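Local coordinates for protein R-imine reductase (PDB 3ZHB) that probably catalyses the NADPH-dependent reduction of cyclic imines to amines, binding the NADP cofactor in an N-terminal Rossmann-type domain, at residues T23-G28 / V79-S84; S84-V89 / L106-S111. All blocks are in the same frame, centred on the assembly; numbering follows the deposited sequence.

Contact 1: residues T23-G28 / V79-S84; sequences TVIGLG and VVVCVS. With NAP (NADP nicotinamide-adenine-dinucleotide phosphate), chain E.
With CG1 set beside its backbone N (chi1 -73°) and the chain then extended, Ile25 sends CD1 back along the strand to Val79, whose CG1 stands anti to its own N; the two methyls meet at 3.9 Å. Val83 has CG1 beside its N, bringing it to 3.8 Å from Gly26 CA. Strands 23-25 and 79-81 run parallel, their short axes 4.7 Å apart at closest approach and 21° from alignment. Three backbone hydrogen bonds, each with an N-H...O angle of at least 162°, fix the register: Val80 N to Thr23 O, Ile25 N to Val80 O and Cys82 N to Ile25 O. Thr23, Ile25, Val79 and Val81 point to one face, where helix 86-93 packs on Ile25; Val24 and Val80 point to the other, where both touch Phe38 of helix 29-40.

Past Ile25 the chain turns through Gly26, where a CB would clash with Cys82 O and Val83 CG1. Leu27 N then donates to the adenosine ribose O3B of NADP at 3.1 Å, and Cys82 SG lies 3.4 Å from C4D of the nicotinamide ribose. A water donates to Cys82 O at 2.8 Å and to NADP O2N, and accepts weakly from Gly28 N. Gly26 and Gly28 fit the Rossmann GxGxxG motif. A largely apolar parallel pair ends in backbone polar groups, which hold the cofactor directly and through water.

Contact 2: residues S84-V89 / L106-S111; sequences SDYDAV and LVNLTS. With NAP (NADP nicotinamide-adenine-dinucleotide phosphate), chain E.
The amide of Asn108, at the end of strand 105-108, crosses the Tyr86 ring obliquely, planes 40° apart, with ND2 3.2 Å from Tyr86 CE2. Its CG is anti to the backbone N (chi1 -176°), which carries the amide toward helix 86-93, where OD1 faces Val89 CG2. Two donors grip OD1: Thr110 OG1 at 2.9 Å, in the carbonyl plane, and Thr110 N, from above that plane, the latter closing an Asx turn. ND2 is hydrogen-bonded to Tyr131 OH. With an alanine here, Thr110 OG1 and N would probably lose the acceptor they share, the Asx turn its closing bond and Tyr131 OH its ND2 partner.

Next, Thr110 lays CG2 3.6 Å from Asp85 CA, while its OG1 sits 3.7 Å from Val89 CG2 and also accepts from Val83 N. Its carbonyl O approaches Tyr86 CE1 near the ring plane, and Ser111 O lies at the same ring's edge; Tyr86 OH itself is hydrogen-bonded to Asp133 OD2. Ser111 N donates to NADP O3D, which in turn donates to Ser84 O; Ser111 OG pairs with O2D at 2.9 Å. Two strand-end loops of a beta-alpha-beta unit thereby hold the nicotinamide ribose, as in Rossmann-type dinucleotide sites.

How the contacts relate
From the N terminus, strand 22-25 comes first. The chain then passes through helix 29-40 and strand 45-48 before returning as strand 78-81, where contact 1 closes a loop with 50 residues between its segments. Contact 2 follows in series: Ser84 ends the first and begins the second, and segment 106-111 closes a shorter loop, with 16 residues between its segments. The two loops neither nest nor cross. Strand 78-81 is the common element, lying between 22-25 and 105-108 in the sheet, with probable hydrogen bonds Val79 O to Val107 N and Val81 O to Leu109 N. The centres of the two contacts lie about 8 Å apart, and both reach the same NADP at the strand ends.

Contact 1: residues T23-G28 / V79-S84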
ATOM      1  N   THR A  23     -31.283 -13.150 -15.938  1.00 59.38           N
ATOM      2  CA  THR A  23     -31.846 -11.826 -15.812  1.00 53.99           C
ATOM      3  C   THR A  23     -30.862 -10.907 -15.093  1.00 53.07           C
ATOM      4  O   THR A  23     -30.150 -11.341 -14.181  1.00 61.17           O
ATOM      5  CB  THR A  23     -33.138 -11.903 -15.002  1.00 55.29           C
ATOM      6  OG1 THR A  23     -34.131 -12.555 -15.787  1.00 61.07           O
ATOM      7  CG2 THR A  23     -33.620 -10.533 -14.609  1.00 57.18           C
ATOM      8  N   VAL A  24     -30.825  -9.644 -15.501  1.00 49.79           N
ATOM      9  CA  VAL A  24     -30.006  -8.625 -14.838  1.00 46.12           C
ATOM     10  C   VAL A  24     -30.849  -7.410 -14.465  1.00 47.89           C
ATOM     11  O   VAL A  24     -31.411  -6.755 -15.297  1.00 55.85           O
ATOM     12  CB  VAL A  24     -28.867  -8.128 -15.706  1.00 42.46           C
ATOM     13  CG1 VAL A  24     -28.087  -7.038 -14.996  1.00 42.02           C
ATOM     14  CG2 VAL A  24     -27.945  -9.265 -16.065  1.00 46.51           C
ATOM     15  N   ILE A  25     -30.901  -7.136 -13.182  1.00 54.45           N
ATOM     16  CA  ILE A  25     -31.646  -6.054 -12.642  1.00 50.35           C
ATOM     17  C   ILE A  25     -30.662  -4.997 -12.183  1.00 56.60           C
ATOM     18  O   ILE A  25     -29.820  -5.260 -11.321  1.00 53.66           O
ATOM     19  CB  ILE A  25     -32.482  -6.553 -11.474  1.00 50.75           C
ATOM     20  CG1 ILE A  25     -33.633  -7.388 -12.034  1.00 55.17           C
ATOM     21  CG2 ILE A  25     -32.986  -5.390 -10.637  1.00 50.67           C
ATOM     22  CD1 ILE A  25     -34.335  -8.264 -11.017  1.00 56.44           C
ATOM     23  N   GLY A  26     -30.801  -3.800 -12.747  1.00 59.23           N
ATOM     24  CA  GLY A  26     -29.915  -2.681 -12.464  1.00 57.39           C
ATOM     25  C   GLY A  26     -29.001  -2.470 -13.649  1.00 57.12           C
ATOM     26  O   GLY A  26     -28.341  -3.411 -14.051  1.00 49.34           O
ATOM     27  N   LEU A  27     -28.996  -1.254 -14.230  1.00 63.65           N
ATOM     28  CA  LEU A  27     -28.271  -0.971 -15.493  1.00 60.68           C
ATOM     29  C   LEU A  27     -27.507   0.335 -15.436  1.00 53.96           C
ATOM     30  O   LEU A  27     -27.515   1.132 -16.385  1.00 65.30           O
ATOM     31  CB  LEU A  27     -29.241  -0.964 -16.690  1.00 55.56           C
ATOM     32  CG  LEU A  27     -30.041  -2.243 -16.947  1.00 60.97           C
ATOM     33  CD1 LEU A  27     -30.979  -2.071 -18.126  1.00 63.17           C
ATOM     34  CD2 LEU A  27     -29.161  -3.455 -17.214  1.00 66.40           C
ATOM     35  N   GLY A  28     -26.872   0.568 -14.305  1.00 52.41           N
ATOM     36  CA  GLY A  28     -25.825   1.595 -14.184  1.00 48.62           C
ATOM     37  C   GLY A  28     -24.641   1.091 -14.952  1.00 44.09           C
ATOM     38  O   GLY A  28     -24.730   0.110 -15.729  1.00 41.08           O
ATOM     39  N   VAL A  79     -31.024 -15.012 -11.477  1.00 50.77           N
ATOM     40  CA  VAL A  79     -31.285 -13.568 -11.395  1.00 44.55           C
ATOM     41  C   VAL A  79     -30.158 -12.804 -10.727  1.00 44.14           C
ATOM     42  O   VAL A  79     -29.838 -13.057  -9.560  1.00 50.15           O
ATOM     43  CB  VAL A  79     -32.561 -13.327 -10.563  1.00 45.08           C
ATOM     44  CG1 VAL A  79     -32.900 -11.848 -10.505  1.00 45.74           C
ATOM     45  CG2 VAL A  79     -33.724 -14.132 -11.152  1.00 49.20           C
ATOM     46  N   VAL A  80     -29.611 -11.836 -11.431  1.00 40.09           N
ATOM     47  CA  VAL A  80     -28.486 -11.079 -10.933  1.00 38.80           C
ATOM     48  C   VAL A  80     -28.879  -9.644 -10.687  1.00 44.07           C
ATOM     49  O   VAL A  80     -29.545  -9.034 -11.503  1.00 47.41           O
ATOM     50  CB  VAL A  80     -27.360 -11.061 -11.952  1.00 39.67           C
ATOM     51  CG1 VAL A  80     -26.210 -10.187 -11.486  1.00 40.88           C
ATOM     52  CG2 VAL A  80     -26.876 -12.482 -12.215  1.00 39.08           C
ATOM     53  N   VAL A  81     -28.427  -9.087  -9.570  1.00 47.09           N
ATOM     54  CA  VAL A  81     -28.839  -7.772  -9.147  1.00 46.77           C
ATOM     55  C   VAL A  81     -27.627  -6.943  -8.901  1.00 44.09           C
ATOM     56  O   VAL A  81     -26.747  -7.360  -8.177  1.00 49.38           O
ATOM     57  CB  VAL A  81     -29.636  -7.810  -7.830  1.00 52.28           C
ATOM     58  CG1 VAL A  81     -30.124  -6.413  -7.451  1.00 52.19           C
ATOM     59  CG2 VAL A  81     -30.822  -8.734  -7.971  1.00 57.24           C
ATOM     60  N   CYS A  82     -27.598  -5.770  -9.511  1.00 43.50           N
ATOM     61  CA  CYS A  82     -26.518  -4.850  -9.313  1.00 45.69           C
ATOM     62  C   CYS A  82     -27.042  -3.419  -9.352  1.00 47.08           C
ATOM     63  O   CYS A  82     -27.204  -2.838 -10.410  1.00 51.06           O
ATOM     64  CB  CYS A  82     -25.433  -5.056 -10.355  1.00 43.05           C
ATOM     65  SG  CYS A  82     -23.949  -4.147  -9.890  1.00 47.24           S
ATOM     66  N   VAL A  83     -27.283  -2.857  -8.175  1.00 45.73           N
ATOM     67  CA  VAL A  83     -27.834  -1.515  -8.025  1.00 41.32           C
ATOM     68  C   VAL A  83     -26.980  -0.809  -7.019  1.00 41.29           C
ATOM     69  O   VAL A  83     -25.942  -1.348  -6.613  1.00 51.97           O
ATOM     70  CB  VAL A  83     -29.279  -1.531  -7.582  1.00 43.53           C
ATOM     71  CG1 VAL A  83     -30.153  -2.153  -8.665  1.00 41.52           C
ATOM     72  CG2 VAL A  83     -29.439  -2.264  -6.252  1.00 45.83           C
ATOM     73  N   SER A  84     -27.335   0.396  -6.638  1.00 40.50           N
ATOM     74  CA  SER A  84     -26.324   1.246  -5.960  1.00 46.92           C
ATOM     75  C   SER A  84     -25.976   0.740  -4.577  1.00 41.59           C
ATOM     76  O   SER A  84     -24.832   0.664  -4.249  1.00 44.06           O
ATOM     77  CB  SER A  84     -26.799   2.705  -5.893  1.00 48.59           C
ATOM     78  OG  SER A  84     -28.058   2.726  -5.250  1.00 52.18           O
TER
HETATM   79  PA  NAP E1307     -24.611   3.508 -10.834  1.00 71.33           P
HETATM   80  O1A NAP E1307     -24.027   4.011 -12.184  1.00 58.35           O
HETATM   81  O2A NAP E1307     -25.027   4.417  -9.686  1.00 64.63           O
HETATM   82  O5B NAP E1307     -25.863   2.563 -11.130  1.00 61.88           O
HETATM   83  C5B NAP E1307     -26.603   2.417  -9.941  1.00 63.94           C
HETATM   84  C4B NAP E1307     -27.857   1.668 -10.216  1.00 64.91           C
HETATM   85  O4B NAP E1307     -28.589   1.999  -9.058  1.00 60.58           O
HETATM   86  C3B NAP E1307     -28.678   2.143 -11.411  1.00 67.31           C
HETATM   87  O3B NAP E1307     -29.122   1.066 -12.251  1.00 62.63           O
HETATM   88  C2B NAP E1307     -29.855   2.819 -10.738  1.00 68.07           C
HETATM   89  O2B NAP E1307     -31.046   2.833 -11.541  1.00 77.02           O
HETATM   90  C1B NAP E1307     -29.926   1.994  -9.484  1.00 59.71           C
HETATM   91  N9A NAP E1307     -30.670   2.523  -8.356  1.00 53.44           N
HETATM   92  C8A NAP E1307     -30.209   3.347  -7.377  1.00 50.12           C
HETATM   93  N7A NAP E1307     -31.200   3.603  -6.469  1.00 47.70           N
HETATM   94  C5A NAP E1307     -32.263   2.889  -6.905  1.00 47.94           C
HETATM   95  C6A NAP E1307     -33.617   2.694  -6.441  1.00 46.08           C
HETATM   96  N6A NAP E1307     -33.886   3.341  -5.327  1.00 50.07           N
HETATM   97  N1A NAP E1307     -34.495   1.907  -7.096  1.00 48.04           N
HETATM   98  C2A NAP E1307     -34.083   1.284  -8.238  1.00 53.20           C
HETATM   99  N3A NAP E1307     -32.839   1.409  -8.766  1.00 52.63           N
HETATM  100  C4A NAP E1307     -31.921   2.175  -8.129  1.00 49.01           C
HETATM  101  O3  NAP E1307     -23.594   2.524 -10.025  1.00 59.13           O
HETATM  102  PN  NAP E1307     -22.896   1.227 -10.685  1.00 54.61           P
HETATM  103  O1N NAP E1307     -21.472   1.654 -10.916  1.00 58.07           O
HETATM  104  O2N NAP E1307     -23.626   0.460 -11.811  1.00 48.16           O
HETATM  105  O5D NAP E1307     -23.118   0.503  -9.283  1.00 62.49           O
HETATM  106  C5D NAP E1307     -23.785  -0.758  -9.050  1.00 62.24           C
HETATM  107  C4D NAP E1307     -22.963  -1.543  -8.013  1.00 58.42           C
HETATM  108  O4D NAP E1307     -21.715  -1.950  -8.602  1.00 57.69           O
HETATM  109  C3D NAP E1307     -22.623  -0.660  -6.821  1.00 52.86           C
HETATM  110  O3D NAP E1307     -22.845  -1.329  -5.602  1.00 50.46           O
HETATM  111  C2D NAP E1307     -21.176  -0.337  -7.006  1.00 51.67           C
HETATM  112  O2D NAP E1307     -20.564  -0.102  -5.748  1.00 58.31           O
HETATM  113  C1D NAP E1307     -20.714  -1.608  -7.669  1.00 59.63           C
HETATM  114  N1N NAP E1307     -19.404  -1.463  -8.256  1.00 65.01           N
HETATM  115  C2N NAP E1307     -19.207  -0.524  -9.167  1.00 71.55           C
HETATM  116  C3N NAP E1307     -17.943  -0.353  -9.727  1.00 71.83           C
HETATM  117  C7N NAP E1307     -17.728   0.715 -10.747  1.00 65.96           C
HETATM  118  O7N NAP E1307     -16.640   1.280 -10.714  1.00 67.26           O
HETATM  119  N7N NAP E1307     -18.723   0.995 -11.607  1.00 57.47           N
HETATM  120  C4N NAP E1307     -16.888  -1.160  -9.323  1.00 68.25           C
HETATM  121  C5N NAP E1307     -17.131  -2.124  -8.364  1.00 65.22           C
HETATM  122  C6N NAP E1307     -18.411  -2.260  -7.849  1.00 63.80           C
HETATM  123  P2B NAP E1307     -31.427   4.275 -12.232  1.00 70.57           P
HETATM  124  O1X NAP E1307     -31.124   5.376 -11.223  1.00 43.80           O
HETATM  125  O2X NAP E1307     -30.454   4.331 -13.358  1.00 56.50           O
HETATM  126  O3X NAP E1307     -32.872   4.007 -12.678  1.00 66.61           O
HETATM  127  O   HOH W   1     -25.858  -1.312 -12.284  1.00 47.10           O

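Contact 2: residues S84-V89 / L106-S111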
ATOM      1  N   SER A  84     -27.335   0.396  -6.638  1.00 40.50           N
ATOM      2  CA  SER A  84     -26.324   1.246  -5.960  1.00 46.92           C
ATOM      3  C   SER A  84     -25.976   0.740  -4.577  1.00 41.59           C
ATOM      4  O   SER A  84     -24.832   0.664  -4.249  1.00 44.06           O
ATOM      5  CB  SER A  84     -26.799   2.705  -5.893  1.00 48.59           C
ATOM      6  OG  SER A  84     -28.058   2.726  -5.250  1.00 52.18           O
ATOM      7  N   ASP A  85     -26.989   0.426  -3.769  1.00 46.20           N
ATOM      8  CA  ASP A  85     -26.800  -0.079  -2.416  1.00 43.90           C
ATOM      9  C   ASP A  85     -27.951  -1.005  -1.971  1.00 47.68           C
ATOM     10  O   ASP A  85     -28.894  -1.253  -2.728  1.00 49.77           O
ATOM     11  CB  ASP A  85     -26.599   1.055  -1.432  1.00 46.27           C
ATOM     12  CG  ASP A  85     -27.763   2.056  -1.421  1.00 55.01           C
ATOM     13  OD1 ASP A  85     -28.942   1.704  -1.696  1.00 58.88           O
ATOM     14  OD2 ASP A  85     -27.492   3.223  -1.100  1.00 55.10           O
ATOM     15  N   TYR A  86     -27.843  -1.564  -0.764  1.00 52.06           N
ATOM     16  CA  TYR A  86     -28.782  -2.613  -0.351  1.00 46.58           C
ATOM     17  C   TYR A  86     -30.137  -1.984  -0.033  1.00 47.11           C
ATOM     18  O   TYR A  86     -31.125  -2.680   0.051  1.00 48.44           O
ATOM     19  CB  TYR A  86     -28.211  -3.471   0.825  1.00 39.81           C
ATOM     20  CG  TYR A  86     -27.340  -4.625   0.380  1.00 38.38           C
ATOM     21  CD1 TYR A  86     -26.181  -4.394  -0.327  1.00 40.14           C
ATOM     22  CD2 TYR A  86     -27.660  -5.956   0.653  1.00 37.64           C
ATOM     23  CE1 TYR A  86     -25.366  -5.433  -0.764  1.00 39.81           C
ATOM     24  CE2 TYR A  86     -26.840  -7.009   0.232  1.00 36.63           C
ATOM     25  CZ  TYR A  86     -25.683  -6.753  -0.498  1.00 40.55           C
ATOM     26  OH  TYR A  86     -24.774  -7.760  -0.963  1.00 48.55           O
ATOM     27  N   ASP A  87     -30.178  -0.670   0.179  1.00 53.85           N
ATOM     28  CA  ASP A  87     -31.470   0.042   0.317  1.00 50.34           C
ATOM     29  C   ASP A  87     -32.244  -0.004  -0.982  1.00 47.61           C
ATOM     30  O   ASP A  87     -33.431  -0.321  -0.967  1.00 48.42           O
ATOM     31  CB  ASP A  87     -31.291   1.489   0.753  1.00 49.59           C
ATOM     32  CG  ASP A  87     -30.844   1.603   2.198  1.00 58.44           C
ATOM     33  OD1 ASP A  87     -30.951   0.611   2.972  1.00 73.63           O
ATOM     34  OD2 ASP A  87     -30.366   2.683   2.568  1.00 62.13           O
ATOM     35  N   ALA A  88     -31.566   0.250  -2.093  1.00 40.90           N
ATOM     36  CA  ALA A  88     -32.181   0.008  -3.377  1.00 44.94           C
ATOM     37  C   ALA A  88     -32.626  -1.434  -3.523  1.00 46.93           C
ATOM     38  O   ALA A  88     -33.679  -1.700  -4.102  1.00 49.33           O
ATOM     39  CB  ALA A  88     -31.240   0.404  -4.514  1.00 47.08           C
ATOM     40  N   VAL A  89     -31.813  -2.373  -3.043  1.00 44.18           N
ATOM     41  CA  VAL A  89     -32.149  -3.790  -3.218  1.00 42.81           C
ATOM     42  C   VAL A  89     -33.449  -4.078  -2.495  1.00 40.48           C
ATOM     43  O   VAL A  89     -34.346  -4.704  -3.052  1.00 40.41           O
ATOM     44  CB  VAL A  89     -31.031  -4.721  -2.706  1.00 46.01           C
ATOM     45  CG1 VAL A  89     -31.486  -6.166  -2.677  1.00 43.60           C
ATOM     46  CG2 VAL A  89     -29.773  -4.587  -3.554  1.00 48.02           C
ATOM     47  N   LEU A 106     -30.691 -16.319  -6.717  1.00 40.10           N
ATOM     48  CA  LEU A 106     -30.448 -14.905  -6.749  1.00 41.48           C
ATOM     49  C   LEU A 106     -28.995 -14.611  -6.412  1.00 40.06           C
ATOM     50  O   LEU A 106     -28.457 -15.024  -5.369  1.00 46.90           O
ATOM     51  CB  LEU A 106     -31.394 -14.234  -5.741  1.00 45.53           C
ATOM     52  CG  LEU A 106     -31.369 -12.720  -5.592  1.00 46.61           C
ATOM     53  CD1 LEU A 106     -31.865 -12.051  -6.847  1.00 51.42           C
ATOM     54  CD2 LEU A 106     -32.251 -12.310  -4.440  1.00 47.93           C
ATOM     55  N   VAL A 107     -28.381 -13.816  -7.258  1.00 40.63           N
ATOM     56  CA  VAL A 107     -27.001 -13.387  -7.066  1.00 40.00           C
ATOM     57  C   VAL A 107     -26.950 -11.864  -6.959  1.00 39.37           C
ATOM     58  O   VAL A 107     -27.176 -11.140  -7.920  1.00 44.14           O
ATOM     59  CB  VAL A 107     -26.123 -13.849  -8.249  1.00 39.24           C
ATOM     60  CG1 VAL A 107     -24.680 -13.439  -8.050  1.00 41.51           C
ATOM     61  CG2 VAL A 107     -26.224 -15.341  -8.388  1.00 41.53           C
ATOM     62  N   ASN A 108     -26.583 -11.378  -5.798  1.00 41.51           N
ATOM     63  CA  ASN A 108     -26.580  -9.958  -5.541  1.00 38.73           C
ATOM     64  C   ASN A 108     -25.166  -9.454  -5.558  1.00 37.15           C
ATOM     65  O   ASN A 108     -24.417  -9.695  -4.633  1.00 39.05           O
ATOM     66  CB  ASN A 108     -27.220  -9.721  -4.190  1.00 38.97           C
ATOM     67  CG  ASN A 108     -27.373  -8.261  -3.847  1.00 42.06           C
ATOM     68  OD1 ASN A 108     -27.120  -7.344  -4.654  1.00 44.64           O
ATOM     69  ND2 ASN A 108     -27.807  -8.030  -2.617  1.00 39.79           N
ATOM     70  N   LEU A 109     -24.813  -8.717  -6.600  1.00 39.15           N
ATOM     71  CA  LEU A 109     -23.462  -8.186  -6.752  1.00 38.54           C
ATOM     72  C   LEU A 109     -23.372  -6.716  -6.377  1.00 38.35           C
ATOM     73  O   LEU A 109     -22.414  -6.009  -6.724  1.00 42.89           O
ATOM     74  CB  LEU A 109     -23.003  -8.392  -8.188  1.00 42.23           C
ATOM     75  CG  LEU A 109     -22.951  -9.846  -8.613  1.00 43.77           C
ATOM     76  CD1 LEU A 109     -22.504  -9.878 -10.057  1.00 47.98           C
ATOM     77  CD2 LEU A 109     -22.042 -10.687  -7.739  1.00 41.72           C
ATOM     78  N   THR A 110     -24.397  -6.232  -5.690  1.00 38.26           N
ATOM     79  CA  THR A 110     -24.331  -4.921  -5.052  1.00 37.90           C
ATOM     80  C   THR A 110     -23.340  -4.926  -3.906  1.00 33.28           C
ATOM     81  O   THR A 110     -23.226  -5.908  -3.121  1.00 42.05           O
ATOM     82  CB  THR A 110     -25.723  -4.541  -4.521  1.00 37.55           C
ATOM     83  OG1 THR A 110     -26.659  -4.633  -5.582  1.00 39.21           O
ATOM     84  CG2 THR A 110     -25.736  -3.147  -3.969  1.00 36.61           C
ATOM     85  N   SER A 111     -22.641  -3.832  -3.801  1.00 33.88           N
ATOM     86  CA  SER A 111     -21.718  -3.601  -2.685  1.00 39.02           C
ATOM     87  C   SER A 111     -22.431  -3.274  -1.404  1.00 40.79           C
ATOM     88  O   SER A 111     -23.367  -2.496  -1.409  1.00 59.69           O
ATOM     89  CB  SER A 111     -20.754  -2.426  -2.986  1.00 37.33           C
ATOM     90  OG  SER A 111     -20.113  -2.559  -4.256  1.00 35.76           O
TER
HETATM   91  PA  NAP E1307     -24.611   3.508 -10.834  1.00 71.33           P
HETATM   92  O1A NAP E1307     -24.027   4.011 -12.184  1.00 58.35           O
HETATM   93  O2A NAP E1307     -25.027   4.417  -9.686  1.00 64.63           O
HETATM   94  O5B NAP E1307     -25.863   2.563 -11.130  1.00 61.88           O
HETATM   95  C5B NAP E1307     -26.603   2.417  -9.941  1.00 63.94           C
HETATM   96  C4B NAP E1307     -27.857   1.668 -10.216  1.00 64.91           C
HETATM   97  O4B NAP E1307     -28.589   1.999  -9.058  1.00 60.58           O
HETATM   98  C3B NAP E1307     -28.678   2.143 -11.411  1.00 67.31           C
HETATM   99  O3B NAP E1307     -29.122   1.066 -12.251  1.00 62.63           O
HETATM  100  C2B NAP E1307     -29.855   2.819 -10.738  1.00 68.07           C
HETATM  101  O2B NAP E1307     -31.046   2.833 -11.541  1.00 77.02           O
HETATM  102  C1B NAP E1307     -29.926   1.994  -9.484  1.00 59.71           C
HETATM  103  N9A NAP E1307     -30.670   2.523  -8.356  1.00 53.44           N
HETATM  104  C8A NAP E1307     -30.209   3.347  -7.377  1.00 50.12           C
HETATM  105  N7A NAP E1307     -31.200   3.603  -6.469  1.00 47.70           N
HETATM  106  C5A NAP E1307     -32.263   2.889  -6.905  1.00 47.94           C
HETATM  107  C6A NAP E1307     -33.617   2.694  -6.441  1.00 46.08           C
HETATM  108  N6A NAP E1307     -33.886   3.341  -5.327  1.00 50.07           N
HETATM  109  N1A NAP E1307     -34.495   1.907  -7.096  1.00 48.04           N
HETATM  110  C2A NAP E1307     -34.083   1.284  -8.238  1.00 53.20           C
HETATM  111  N3A NAP E1307     -32.839   1.409  -8.766  1.00 52.63           N
HETATM  112  C4A NAP E1307     -31.921   2.175  -8.129  1.00 49.01           C
HETATM  113  O3  NAP E1307     -23.594   2.524 -10.025  1.00 59.13           O
HETATM  114  PN  NAP E1307     -22.896   1.227 -10.685  1.00 54.61           P
HETATM  115  O1N NAP E1307     -21.472   1.654 -10.916  1.00 58.07           O
HETATM  116  O2N NAP E1307     -23.626   0.460 -11.811  1.00 48.16           O
HETATM  117  O5D NAP E1307     -23.118   0.503  -9.283  1.00 62.49           O
HETATM  118  C5D NAP E1307     -23.785  -0.758  -9.050  1.00 62.24           C
HETATM  119  C4D NAP E1307     -22.963  -1.543  -8.013  1.00 58.42           C
HETATM  120  O4D NAP E1307     -21.715  -1.950  -8.602  1.00 57.69           O
HETATM  121  C3D NAP E1307     -22.623  -0.660  -6.821  1.00 52.86           C
HETATM  122  O3D NAP E1307     -22.845  -1.329  -5.602  1.00 50.46           O
HETATM  123  C2D NAP E1307     -21.176  -0.337  -7.006  1.00 51.67           C
HETATM  124  O2D NAP E1307     -20.564  -0.102  -5.748  1.00 58.31           O
HETATM  125  C1D NAP E1307     -20.714  -1.608  -7.669  1.00 59.63           C
HETATM  126  N1N NAP E1307     -19.404  -1.463  -8.256  1.00 65.01           N
HETATM  127  C2N NAP E1307     -19.207  -0.524  -9.167  1.00 71.55           C
HETATM  128  C3N NAP E1307     -17.943  -0.353  -9.727  1.00 71.83           C
HETATM  129  C7N NAP E1307     -17.728   0.715 -10.747  1.00 65.96           C
HETATM  130  O7N NAP E1307     -16.640   1.280 -10.714  1.00 67.26           O
HETATM  131  N7N NAP E1307     -18.723   0.995 -11.607  1.00 57.47           N
HETATM  132  C4N NAP E1307     -16.888  -1.160  -9.323  1.00 68.25           C
HETATM  133  C5N NAP E1307     -17.131  -2.124  -8.364  1.00 65.22           C
HETATM  134  C6N NAP E1307     -18.411  -2.260  -7.849  1.00 63.80           C
HETATM  135  P2B NAP E1307     -31.427   4.275 -12.232  1.00 70.57           P
HETATM  136  O1X NAP E1307     -31.124   5.376 -11.223  1.00 43.80           O
HETATM  137  O2X NAP E1307     -30.454   4.331 -13.358  1.00 56.50           O
HETATM  138  O3X NAP E1307     -32.872   4.007 -12.678  1.00 66.61           O